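Arginase (Glaciozyma antarctica, PDB 5YNL) probably hydrolyses L-arginine to L-ornithine and urea, as arginases do at a two-manganese centre, in a yeast adapted to the cold. Local coordinates at residues Y313-I318 and R350-C355; G153-A158 and S284-A289; G160-T165 and P280-F285; R227-G232 and E267-H272. All blocks are in the same frame, centred on the assembly; numbering follows the deposited sequence.

Contact 1: Y313-I318 and R350-C355; sequences YICEAI and RSLVRC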
loop_
_atom_site.group_PDB
_atom_site.type_symbol
_atom_site.label_atom_id
_atom_site.label_comp_id
_atom_site.label_asym_id
_atom_site.label_seq_id
_atom_site.Cartn_x
_atom_site.Cartn_y
_atom_site.Cartn_z
ATOM N N TYR A 313 -8.552 -12.242 0.009
ATOM C CA TYR A 313 -9.530 -11.863 -1.008
ATOM C C TYR A 313 -9.275 -10.452 -1.564
ATOM O O TYR A 313 -9.425 -10.224 -2.758
ATOM C CB TYR A 313 -10.978 -12.004 -0.514
ATOM C CG TYR A 313 -11.963 -11.602 -1.587
ATOM C CD1 TYR A 313 -12.356 -12.502 -2.559
ATOM C CD2 TYR A 313 -12.464 -10.303 -1.655
ATOM C CE1 TYR A 313 -13.231 -12.142 -3.562
ATOM C CE2 TYR A 313 -13.354 -9.927 -2.673
ATOM C CZ TYR A 313 -13.723 -10.861 -3.618
ATOM O OH TYR A 313 -14.586 -10.513 -4.624
ATOM N N ILE A 314 -8.899 -9.507 -0.714
ATOM C CA ILE A 314 -8.581 -8.173 -1.213
ATOM C C ILE A 314 -7.477 -8.272 -2.278
ATOM O O ILE A 314 -7.570 -7.642 -3.357
ATOM C CB ILE A 314 -8.124 -7.212 -0.084
ATOM C CG1 ILE A 314 -9.234 -7.030 0.961
ATOM C CG2 ILE A 314 -7.708 -5.862 -0.635
ATOM C CD1 ILE A 314 -8.902 -5.934 2.036
ATOM N N CYS A 315 -6.444 -9.060 -1.981
ATOM C CA CYS A 315 -5.312 -9.201 -2.887
ATOM C C CYS A 315 -5.700 -9.950 -4.141
ATOM O O CYS A 315 -5.253 -9.598 -5.229
ATOM C CB CYS A 315 -4.121 -9.886 -2.179
ATOM S SG CYS A 315 -3.391 -8.832 -0.877
ATOM N N GLU A 316 -6.556 -10.959 -4.002
ATOM C CA GLU A 316 -7.006 -11.711 -5.163
ATOM C C GLU A 316 -7.882 -10.817 -6.036
ATOM O O GLU A 316 -7.663 -10.706 -7.242
ATOM C CB GLU A 316 -7.781 -12.964 -4.738
ATOM C CG GLU A 316 -7.614 -14.149 -5.678
ATOM C CD GLU A 316 -7.972 -15.495 -5.026
ATOM O OE1 GLU A 316 -8.282 -15.523 -3.796
ATOM O OE2 GLU A 316 -7.957 -16.539 -5.756
ATOM N N ALA A 317 -8.848 -10.149 -5.408
ATOM C CA ALA A 317 -9.850 -9.390 -6.136
ATOM C C ALA A 317 -9.163 -8.321 -6.950
ATOM O O ALA A 317 -9.493 -8.111 -8.130
ATOM C CB ALA A 317 -10.864 -8.773 -5.195
ATOM N N ILE A 318 -8.187 -7.669 -6.325
ATOM C CA ILE A 318 -7.401 -6.650 -7.000
ATOM C C ILE A 318 -6.624 -7.324 -8.129
ATOM O O ILE A 318 -6.547 -6.791 -9.235
ATOM C CB ILE A 318 -6.425 -5.975 -6.038
ATOM C CG1 ILE A 318 -7.076 -4.761 -5.350
ATOM C CG2 ILE A 318 -5.182 -5.469 -6.800
ATOM C CD1 ILE A 318 -8.511 -4.902 -4.946
ATOM N N ARG A 350 3.869 -13.330 2.746
ATOM C CA ARG A 350 4.231 -14.076 1.553
ATOM C C ARG A 350 3.018 -14.515 0.738
ATOM O O ARG A 350 2.989 -14.384 -0.482
ATOM C CB ARG A 350 5.064 -15.295 1.924
ATOM C CG ARG A 350 6.029 -15.627 0.844
ATOM C CD ARG A 350 7.124 -16.528 1.355
ATOM N NE ARG A 350 6.712 -17.917 1.290
ATOM C CZ ARG A 350 6.826 -18.772 2.289
ATOM N NH1 ARG A 350 7.362 -18.372 3.437
ATOM N NH2 ARG A 350 6.421 -20.028 2.134
ATOM N N SER A 351 2.033 -15.058 1.437
ATOM C CA SER A 351 0.805 -15.475 0.803
ATOM C C SER A 351 0.131 -14.302 0.065
ATOM O O SER A 351 -0.273 -14.477 -1.076
ATOM C CB SER A 351 -0.136 -16.113 1.830
ATOM O OG SER A 351 -0.995 -17.052 1.207
ATOM N N LEU A 352 0.048 -13.123 0.696
ATOM C CA LEU A 352 -0.652 -11.998 0.091
ATOM C C LEU A 352 0.119 -11.497 -1.135
ATOM O O LEU A 352 -0.493 -11.045 -2.125
ATOM C CB LEU A 352 -0.855 -10.836 1.067
ATOM C CG LEU A 352 -1.613 -11.010 2.393
ATOM C CD1 LEU A 352 -1.467 -9.727 3.258
ATOM C CD2 LEU A 352 -3.122 -11.322 2.153
ATOM N N VAL A 353 1.451 -11.560 -1.078
ATOM C CA VAL A 353 2.249 -11.128 -2.224
ATOM C C VAL A 353 1.936 -12.031 -3.417
ATOM O O VAL A 353 1.535 -11.537 -4.463
ATOM C CB VAL A 353 3.789 -11.108 -1.935
ATOM C CG1 VAL A 353 4.570 -10.924 -3.216
ATOM C CG2 VAL A 353 4.143 -9.981 -0.956
ATOM N N ARG A 354 2.095 -13.348 -3.237
ATOM C CA ARG A 354 1.874 -14.322 -4.312
ATOM C C ARG A 354 0.524 -14.088 -4.945
ATOM O O ARG A 354 0.384 -14.079 -6.162
ATOM C CB ARG A 354 1.925 -15.758 -3.779
ATOM C CG ARG A 354 3.276 -16.172 -3.213
ATOM C CD ARG A 354 3.405 -17.692 -3.129
ATOM N NE ARG A 354 2.358 -18.333 -2.328
ATOM C CZ ARG A 354 2.446 -18.583 -1.021
ATOM N NH1 ARG A 354 3.528 -18.235 -0.339
ATOM N NH2 ARG A 354 1.444 -19.173 -0.390
ATOM N N CYS A 355 -0.449 -13.894 -4.076
ATOM C CA CYS A 355 -1.824 -13.711 -4.415
ATOM C C CYS A 355 -2.034 -12.440 -5.222
ATOM O O CYS A 355 -2.708 -12.437 -6.259
ATOM C CB CYS A 355 -2.568 -13.583 -3.100
ATOM S SG CYS A 355 -4.266 -13.822 -3.292
#
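C315 and C355 carry this contact between helices 308-320 and 345-356, each sulfur turned onto a different part of the facing helix. C315 SG lies beside the backbone N, chi1 -68°, and comes alongside the base of L352, 3.8 Å from its CB; L352 CD2 touches the same sulfur at 3.9 Å. The thiol of C355 swings the other way, opposite its own backbone N (chi1 -163°). It lies against the backbone of the partner helix, with SG 3.7 Å from E316 N and 3.9 Å from E316 CB. CB and CG of E316 flank the sulfur, and the extended chain continues past it to the carboxylate. Between these meetings C315 CB faces C355 SG at 4.1 Å. The segments run almost parallel, 14° apart, with axes separated by 8.6 Å, a close spacing that short side chains permit. F285 of strand 281-286 packs against both C315 and L352 where the helices meet the sheet. Although two cysteines meet here, C315 SG and C355 SG stand 5.6 Å apart, too far for a disulfide; the helices are held by van der Waals contact of compact, weakly polar thiols with carbon.

Contact 2: G153-A158 and S284-A289; sequences GDHSLA and SFDVDA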
loop_
_atom_site.group_PDB
_atom_site.type_symbol
_atom_site.label_atom_id
_atom_site.label_comp_id
_atom_site.label_asym_id
_atom_site.label_seq_id
_atom_site.Cartn_x
_atom_site.Cartn_y
_atom_site.Cartn_z
ATOM N N GLY A 153 8.530 -1.800 6.896
ATOM C CA GLY A 153 8.152 -1.564 8.255
ATOM C C GLY A 153 6.951 -0.639 8.160
ATOM O O GLY A 153 5.872 -1.022 7.696
ATOM N N ASP A 154 7.174 0.607 8.548
ATOM C CA ASP A 154 6.113 1.536 8.876
ATOM C C ASP A 154 5.268 1.964 7.682
ATOM O O ASP A 154 5.764 2.069 6.571
ATOM C CB ASP A 154 6.734 2.761 9.519
ATOM C CG ASP A 154 5.727 3.607 10.198
ATOM O OD1 ASP A 154 5.442 3.311 11.377
ATOM O OD2 ASP A 154 5.205 4.547 9.552
ATOM N N HIS A 155 3.987 2.215 7.918
ATOM C CA HIS A 155 3.110 2.657 6.843
ATOM C C HIS A 155 3.397 4.106 6.374
ATOM O O HIS A 155 3.060 4.471 5.245
ATOM C CB HIS A 155 1.628 2.427 7.190
ATOM C CG HIS A 155 0.764 2.147 5.990
ATOM N ND1 HIS A 155 -0.564 1.790 6.089
ATOM C CD2 HIS A 155 1.047 2.184 4.666
ATOM C CE1 HIS A 155 -1.058 1.593 4.878
ATOM N NE2 HIS A 155 -0.102 1.834 3.999
ATOM N N SER A 156 4.059 4.911 7.205
ATOM C CA SER A 156 4.469 6.250 6.763
ATOM C C SER A 156 5.339 6.180 5.509
ATOM O O SER A 156 5.439 7.159 4.754
ATOM C CB SER A 156 5.178 7.043 7.875
ATOM O OG SER A 156 6.349 6.386 8.359
ATOM N N LEU A 157 5.963 5.018 5.293
ATOM C CA LEU A 157 6.764 4.764 4.095
ATOM C C LEU A 157 5.913 4.867 2.820
ATOM O O LEU A 157 6.465 5.016 1.708
ATOM C CB LEU A 157 7.412 3.386 4.159
ATOM C CG LEU A 157 8.718 3.181 4.916
ATOM C CD1 LEU A 157 8.983 4.277 5.955
ATOM C CD2 LEU A 157 8.701 1.815 5.571
ATOM N N ALA A 158 4.585 4.789 2.982
ATOM C CA ALA A 158 3.678 5.017 1.852
ATOM C C ALA A 158 3.789 6.430 1.252
ATOM O O ALA A 158 3.344 6.666 0.132
ATOM C CB ALA A 158 2.242 4.683 2.194
ATOM N N SER A 284 -1.870 -0.499 -1.037
ATOM C CA SER A 284 -0.941 -0.306 0.081
ATOM C C SER A 284 -1.481 -1.039 1.307
ATOM O O SER A 284 -2.364 -0.521 2.010
ATOM C CB SER A 284 -0.747 1.182 0.369
ATOM O OG SER A 284 0.461 1.392 1.072
ATOM N N PHE A 285 -0.949 -2.238 1.541
ATOM C CA PHE A 285 -1.501 -3.185 2.514
ATOM C C PHE A 285 -0.685 -3.246 3.812
ATOM O O PHE A 285 0.493 -3.619 3.800
ATOM C CB PHE A 285 -1.555 -4.593 1.903
ATOM C CG PHE A 285 -2.594 -5.483 2.523
ATOM C CD1 PHE A 285 -2.511 -5.854 3.858
ATOM C CD2 PHE A 285 -3.656 -5.943 1.773
ATOM C CE1 PHE A 285 -3.499 -6.670 4.428
ATOM C CE2 PHE A 285 -4.618 -6.750 2.334
ATOM C CZ PHE A 285 -4.546 -7.109 3.668
ATOM N N ASP A 286 -1.316 -2.890 4.929
ATOM C CA ASP A 286 -0.651 -2.927 6.213
ATOM C C ASP A 286 -1.179 -4.127 6.933
ATOM O O ASP A 286 -2.385 -4.287 7.085
ATOM C CB ASP A 286 -0.974 -1.689 7.034
ATOM C CG ASP A 286 -0.132 -1.593 8.277
ATOM O OD1 ASP A 286 -0.250 -2.478 9.155
ATOM O OD2 ASP A 286 0.669 -0.637 8.379
ATOM N N VAL A 287 -0.264 -4.964 7.390
ATOM C CA VAL A 287 -0.589 -6.214 8.056
ATOM C C VAL A 287 -1.262 -6.009 9.421
ATOM O O VAL A 287 -1.942 -6.906 9.905
ATOM C CB VAL A 287 0.671 -7.086 8.098
ATOM C CG1 VAL A 287 0.462 -8.367 8.861
ATOM C CG2 VAL A 287 1.075 -7.397 6.676
ATOM N N ASP A 288 -1.128 -4.822 10.014
ATOM C CA ASP A 288 -1.865 -4.519 11.248
ATOM C C ASP A 288 -3.403 -4.469 11.070
ATOM O O ASP A 288 -4.150 -4.397 12.052
ATOM C CB ASP A 288 -1.299 -3.276 11.982
ATOM C CG ASP A 288 -1.948 -1.935 11.555
ATOM O OD1 ASP A 288 -2.626 -1.838 10.495
ATOM O OD2 ASP A 288 -1.749 -0.938 12.298
ATOM N N ALA A 289 -3.873 -4.519 9.823
ATOM C CA ALA A 289 -5.313 -4.580 9.594
ATOM C C ALA A 289 -5.823 -5.999 9.825
ATOM O O ALA A 289 -7.047 -6.213 9.908
ATOM C CB ALA A 289 -5.694 -4.070 8.200
#
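H155 points the NE2 corner of its imidazole at the hydroxyl of S284. H155 NE2 and S284 OG are 3.0 Å apart in a hydrogen bond that either could donate, although the place of OG is somewhat doubtful. This part is tight: a small serine on strand 281-286 fits at the ring edge, near its plane, and A158 adds its CB 3.9 Å from S284 OG. D178 takes the other ring nitrogen, ND1, and W176 stacks on the imidazole. With H155 replaced by an alanine, S284 and D178 would probably lose their bonds to the imidazole and W176 its stacking partner. D286 meets H155 without a bond: its CG, opposite the backbone N (chi1 -171°), puts OD2 3.4 Å from H155 CB, the carboxylate lying obliquely, 46° from the ring plane. Beyond it the looser side reaches the partly exposed V287 and D288, where D286 OD1 accepts from D288 N at 2.6 Å in an Asx turn. D286 OD2 lies near the carboxylates of D178 and E331. Such acidic groups beside a histidine, at the C-terminal ends of parallel strands, are consistent with the two-manganese site of arginases, whose ligands come from GGDHS and SFDVD motifs.

Contact 3: G160-T165 and P280-F285; sequences GTVSGT and PIHLSF
H282 and T165 are brought together by their first torsions. In H282 the ring carbon CG stands opposite the backbone N (chi1 -167°), which sends the imidazole out from strand 281-286 toward the helix. T165 keeps OG1 beside its own backbone N, chi1 -65°, and this places the hydroxyl over one face of the ring, 3.7 Å from H282 NE2. The same OG1 turns back along the helix and donates to T161 O at 2.8 Å. T161 O also accepts from T165 N, the two donors arriving from opposite faces of its carbonyl plane, so this oxygen is gripped twice. A further bond joins T165 OG1 to S326. Replacing T165 with an alanine is likely to leave S326 without this hydroxyl partner and open a gap over the ring face of H282.

The rest of the ring is met by small branched side chains. T161 CG2 touches the edge, 3.4 Å from H282 NE2, while T161 OG1 is held by D328 and T150. V162 CG2 comes in obliquely, 3.5 Å from H282 CD2. H282 ND1 makes a weak hydrogen bond to S326 O. Threonine suits a buried place like this because its methyl packs while its hydroxyl bonds.

Helix 158-168 lies on the sheet nearly antiparallel to strand 281-286, the segments 173° apart and their axes separated by 10.1 Å. Strands 324-330 and 173-177 flank strand 281-286 in the parallel sheet, and helix 124-142 stands beside helix 158-168, with V138 touching both T161 and T165.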
loop_
_atom_site.group_PDB
_atom_site.type_symbol
_atom_site.label_atom_id
_atom_site.label_comp_id
_atom_site.label_asym_id
_atom_site.label_seq_id
_atom_site.Cartn_x
_atom_site.Cartn_y
_atom_site.Cartn_z
ATOM N N GLY A 160 6.608 7.546 0.384
ATOM C CA GLY A 160 7.536 7.290 -0.702
ATOM C C GLY A 160 6.936 6.434 -1.801
ATOM O O GLY A 160 6.956 6.809 -2.984
ATOM N N THR A 161 6.401 5.285 -1.399
ATOM C CA THR A 161 5.828 4.312 -2.320
ATOM C C THR A 161 4.757 4.937 -3.237
ATOM O O THR A 161 4.719 4.669 -4.449
ATOM C CB THR A 161 5.261 3.102 -1.518
ATOM O OG1 THR A 161 5.140 1.946 -2.351
ATOM C CG2 THR A 161 3.933 3.423 -0.976
ATOM N N VAL A 162 3.907 5.793 -2.670
ATOM C CA VAL A 162 2.821 6.402 -3.427
ATOM C C VAL A 162 3.371 7.542 -4.312
ATOM O O VAL A 162 2.887 7.771 -5.422
ATOM C CB VAL A 162 1.697 6.902 -2.472
ATOM C CG1 VAL A 162 0.705 7.814 -3.188
ATOM C CG2 VAL A 162 0.972 5.741 -1.829
ATOM N N SER A 163 4.400 8.238 -3.836
ATOM C CA SER A 163 5.004 9.292 -4.642
ATOM C C SER A 163 5.600 8.724 -5.929
ATOM O O SER A 163 5.289 9.192 -7.018
ATOM C CB SER A 163 6.075 10.036 -3.849
ATOM O OG SER A 163 5.524 10.582 -2.665
ATOM N N GLY A 164 6.446 7.703 -5.795
ATOM C CA GLY A 164 7.069 7.064 -6.942
ATOM C C GLY A 164 6.042 6.526 -7.917
ATOM O O GLY A 164 6.114 6.796 -9.114
ATOM N N THR A 165 5.080 5.765 -7.394
ATOM C CA THR A 165 4.042 5.133 -8.197
ATOM C C THR A 165 3.216 6.165 -8.972
ATOM O O THR A 165 2.989 6.017 -10.184
ATOM C CB THR A 165 3.123 4.291 -7.301
ATOM O OG1 THR A 165 3.872 3.199 -6.729
ATOM C CG2 THR A 165 1.947 3.769 -8.093
ATOM N N PRO A 280 -4.508 2.542 -13.110
ATOM C CA PRO A 280 -3.553 1.658 -12.420
ATOM C C PRO A 280 -3.924 1.606 -10.940
ATOM O O PRO A 280 -4.438 2.599 -10.434
ATOM C CB PRO A 280 -2.210 2.388 -12.585
ATOM C CG PRO A 280 -2.396 3.279 -13.785
ATOM C CD PRO A 280 -3.848 3.707 -13.721
ATOM N N ILE A 281 -3.695 0.484 -10.265
ATOM C CA ILE A 281 -4.038 0.379 -8.853
ATOM C C ILE A 281 -2.775 0.296 -7.986
ATOM O O ILE A 281 -1.874 -0.519 -8.256
ATOM C CB ILE A 281 -4.935 -0.867 -8.566
ATOM C CG1 ILE A 281 -6.392 -0.575 -8.940
ATOM C CG2 ILE A 281 -4.847 -1.291 -7.093
ATOM C CD1 ILE A 281 -7.290 -1.855 -9.113
ATOM N N HIS A 282 -2.732 1.122 -6.940
ATOM C CA HIS A 282 -1.711 1.032 -5.916
ATOM C C HIS A 282 -2.377 0.420 -4.690
ATOM O O HIS A 282 -3.257 1.043 -4.069
ATOM C CB HIS A 282 -1.132 2.419 -5.577
ATOM C CG HIS A 282 0.129 2.388 -4.766
ATOM N ND1 HIS A 282 0.672 1.227 -4.249
ATOM C CD2 HIS A 282 0.957 3.383 -4.369
ATOM C CE1 HIS A 282 1.777 1.508 -3.587
ATOM N NE2 HIS A 282 1.967 2.815 -3.638
ATOM N N LEU A 283 -1.985 -0.798 -4.343
ATOM C CA LEU A 283 -2.558 -1.429 -3.149
ATOM C C LEU A 283 -1.565 -1.349 -2.019
ATOM O O LEU A 283 -0.520 -2.041 -2.038
ATOM C CB LEU A 283 -2.949 -2.896 -3.392
ATOM C CG LEU A 283 -3.529 -3.707 -2.225
ATOM C CD1 LEU A 283 -4.791 -3.057 -1.594
ATOM C CD2 LEU A 283 -3.868 -5.091 -2.727
ATOM N N SER A 284 -1.870 -0.499 -1.037
ATOM C CA SER A 284 -0.941 -0.306 0.081
ATOM C C SER A 284 -1.481 -1.039 1.307
ATOM O O SER A 284 -2.364 -0.521 2.010
ATOM C CB SER A 284 -0.747 1.182 0.369
ATOM O OG SER A 284 0.461 1.392 1.072
ATOM N N PHE A 285 -0.949 -2.238 1.541
ATOM C CA PHE A 285 -1.501 -3.185 2.514
ATOM C C PHE A 285 -0.685 -3.246 3.812
ATOM O O PHE A 285 0.493 -3.619 3.800
ATOM C CB PHE A 285 -1.555 -4.593 1.903
ATOM C CG PHE A 285 -2.594 -5.483 2.523
ATOM C CD1 PHE A 285 -2.511 -5.854 3.858
ATOM C CD2 PHE A 285 -3.656 -5.943 1.773
ATOM C CE1 PHE A 285 -3.499 -6.670 4.428
ATOM C CE2 PHE A 285 -4.618 -6.750 2.334
ATOM C CZ PHE A 285 -4.546 -7.109 3.668
#

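Contact 4: R227-G232 and E267-H272; sequences RIVYIG and EMALDH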
loop_
_atom_site.group_PDB
_atom_site.type_symbol
_atom_site.label_atom_id
_atom_site.label_comp_id
_atom_site.label_asym_id
_atom_site.label_seq_id
_atom_site.Cartn_x
_atom_site.Cartn_y
_atom_site.Cartn_z
ATOM N N ARG A 227 -9.414 9.668 -5.132
ATOM C CA ARG A 227 -8.604 8.579 -5.669
ATOM C C ARG A 227 -8.171 7.597 -4.562
ATOM O O ARG A 227 -7.607 6.544 -4.838
ATOM C CB ARG A 227 -7.383 9.144 -6.416
ATOM C CG ARG A 227 -7.420 9.084 -7.966
ATOM C CD ARG A 227 -8.664 9.698 -8.584
ATOM N NE ARG A 227 -9.690 8.686 -8.872
ATOM C CZ ARG A 227 -10.798 8.915 -9.581
ATOM N NH1 ARG A 227 -11.034 10.123 -10.084
ATOM N NH2 ARG A 227 -11.671 7.936 -9.794
ATOM N N ILE A 228 -8.453 7.931 -3.309
ATOM C CA ILE A 228 -8.116 7.034 -2.203
ATOM C C ILE A 228 -9.351 6.389 -1.577
ATOM O O ILE A 228 -10.399 7.039 -1.451
ATOM C CB ILE A 228 -7.227 7.727 -1.118
ATOM C CG1 ILE A 228 -6.993 6.793 0.089
ATOM C CG2 ILE A 228 -7.793 9.086 -0.721
ATOM C CD1 ILE A 228 -6.027 7.342 1.158
ATOM N N VAL A 229 -9.230 5.100 -1.222
ATOM C CA VAL A 229 -10.267 4.408 -0.466
ATOM C C VAL A 229 -9.640 3.567 0.649
ATOM O O VAL A 229 -8.556 2.971 0.473
ATOM C CB VAL A 229 -11.234 3.593 -1.393
ATOM C CG1 VAL A 229 -10.514 2.434 -2.067
ATOM C CG2 VAL A 229 -12.447 3.088 -0.622
ATOM N N TYR A 230 -10.304 3.554 1.805
ATOM C CA TYR A 230 -9.811 2.877 2.993
ATOM C C TYR A 230 -10.664 1.631 3.275
ATOM O O TYR A 230 -11.910 1.684 3.254
ATOM C CB TYR A 230 -9.903 3.808 4.202
ATOM C CG TYR A 230 -8.884 4.920 4.268
ATOM C CD1 TYR A 230 -7.603 4.686 4.740
ATOM C CD2 TYR A 230 -9.211 6.214 3.902
ATOM C CE1 TYR A 230 -6.670 5.702 4.820
ATOM C CE2 TYR A 230 -8.274 7.246 3.982
ATOM C CZ TYR A 230 -7.009 6.974 4.442
ATOM O OH TYR A 230 -6.068 7.975 4.525
ATOM N N ILE A 231 -9.994 0.515 3.546
ATOM C CA ILE A 231 -10.651 -0.729 3.911
ATOM C C ILE A 231 -9.986 -1.251 5.159
ATOM O O ILE A 231 -8.744 -1.399 5.173
ATOM C CB ILE A 231 -10.467 -1.787 2.816
ATOM C CG1 ILE A 231 -11.154 -1.310 1.533
ATOM C CG2 ILE A 231 -11.032 -3.132 3.270
ATOM C CD1 ILE A 231 -10.777 -2.076 0.274
ATOM N N GLY A 232 -10.788 -1.565 6.185
ATOM C CA GLY A 232 -10.296 -2.192 7.405
ATOM C C GLY A 232 -10.208 -1.269 8.609
ATOM O O GLY A 232 -9.793 -1.688 9.695
ATOM N N GLU A 267 -15.740 -4.497 -4.159
ATOM C CA GLU A 267 -16.342 -4.016 -5.396
ATOM C C GLU A 267 -16.776 -2.549 -5.300
ATOM O O GLU A 267 -16.608 -1.799 -6.260
ATOM C CB GLU A 267 -17.505 -4.905 -5.861
ATOM C CG GLU A 267 -17.079 -6.326 -6.209
ATOM C CD GLU A 267 -15.928 -6.406 -7.223
ATOM O OE1 GLU A 267 -14.745 -6.577 -6.813
ATOM O OE2 GLU A 267 -16.211 -6.322 -8.443
ATOM N N MET A 268 -17.310 -2.137 -4.155
ATOM C CA MET A 268 -17.704 -0.742 -3.955
ATOM C C MET A 268 -16.471 0.166 -3.923
ATOM O O MET A 268 -16.509 1.318 -4.377
ATOM C CB MET A 268 -18.494 -0.598 -2.645
ATOM C CG MET A 268 -19.927 -1.113 -2.725
ATOM S SD MET A 268 -20.784 -1.125 -1.133
ATOM C CE MET A 268 -20.964 0.615 -0.774
ATOM N N ALA A 269 -15.371 -0.369 -3.391
ATOM C CA ALA A 269 -14.125 0.372 -3.299
ATOM C C ALA A 269 -13.605 0.567 -4.687
ATOM O O ALA A 269 -13.265 1.688 -5.067
ATOM C CB ALA A 269 -13.117 -0.358 -2.453
ATOM N N LEU A 270 -13.548 -0.509 -5.464
ATOM C CA LEU A 270 -13.180 -0.385 -6.896
ATOM C C LEU A 270 -14.100 0.563 -7.658
ATOM O O LEU A 270 -13.626 1.410 -8.427
ATOM C CB LEU A 270 -13.109 -1.758 -7.589
ATOM C CG LEU A 270 -11.903 -2.612 -7.170
ATOM C CD1 LEU A 270 -11.994 -4.019 -7.772
ATOM C CD2 LEU A 270 -10.600 -1.938 -7.601
ATOM N N ASP A 271 -15.408 0.456 -7.443
ATOM C CA ASP A 271 -16.304 1.376 -8.152
ATOM C C ASP A 271 -16.130 2.823 -7.723
ATOM O O ASP A 271 -16.468 3.713 -8.466
ATOM C CB ASP A 271 -17.782 0.971 -8.029
ATOM C CG ASP A 271 -18.046 -0.398 -8.584
ATOM O OD1 ASP A 271 -17.170 -0.936 -9.297
ATOM O OD2 ASP A 271 -19.129 -0.948 -8.302
ATOM N N HIS A 272 -15.618 3.073 -6.525
ATOM C CA HIS A 272 -15.459 4.468 -6.139
ATOM C C HIS A 272 -14.213 5.084 -6.774
ATOM O O HIS A 272 -14.297 6.158 -7.360
ATOM C CB HIS A 272 -15.442 4.656 -4.623
ATOM C CG HIS A 272 -15.366 6.086 -4.200
ATOM N ND1 HIS A 272 -16.405 6.975 -4.385
ATOM C CD2 HIS A 272 -14.367 6.795 -3.622
ATOM C CE1 HIS A 272 -16.059 8.161 -3.921
ATOM N NE2 HIS A 272 -14.825 8.082 -3.454
HETATM O O HOH W 1 -12.316 8.617 -2.188
#
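V229 and A269 form the apolar part of the contact. Both valine methyls straddle the single methyl of the alanine, V229 CG1 at 3.8 Å and V229 CG2 at 4.0 Å from A269 CB. The valine torsion, chi1 67°, tucks CG1 between backbone N and carbonyl carbon and so turns both branches to the helix. I231, two residues on along the same side of the strand, extends its chain until CD1 also reaches A269 CB, at 4.0 Å. Alanine is right for the helix here: the backbones come close, with V229 CA and A269 CA 6.3 Å apart, and beta-branched residues suit the strand while their branches pack on the alanine methyl.

The polar part, toward I228 and the C-terminal end of helix 254-273, works through a water. This water donates to I228 O at 2.6 Å and lies in the plane of the H272 ring, at its edge, hydrogen-bonded to NE2 at 2.9 Å. Histidine can thus reach from the last helical turn to a strand carbonyl it does not touch directly.

R227 adds a looser polar approach. Its chain, bent at chi2 and chi3, brings NH2 to 4.0 Å from H272 O, which is proximity and not a bond; the hydrogen bond of this NH2 goes to V273 O, the next carbonyl along.

Helix 254-273 follows strand 250-253 and crosses over the sheet toward strand 281-286, resting on strand 228-233 on the way. The chemistry divides accordingly: methyl groups meet in the buried middle, where they should exclude water, while beside the helix C-terminus a water and an arginine satisfy carbonyl groups.

In the fold
Contacts 2 and 3 lie deepest, their centres about 6 Å from the centre of the chain, and share S284 and F285 of strand 281-286; contacts 1 and 4, with centres about 12 and 13 Å from it, are buried too but reach outward to partly exposed residues. The inner pair is built round histidines and hydroxyls, polar groups enclosed in the core, with contact 2 at the probable metal site. The outer pair relies on methyls and thiols, and contact 4 adds a water. Strand 281-286 joins both layers: its H282 and S284 face helix 158-168, while L283 and F285 meet the helices of contact 1. There I314 of contact 1 also touches I231 of contact 4.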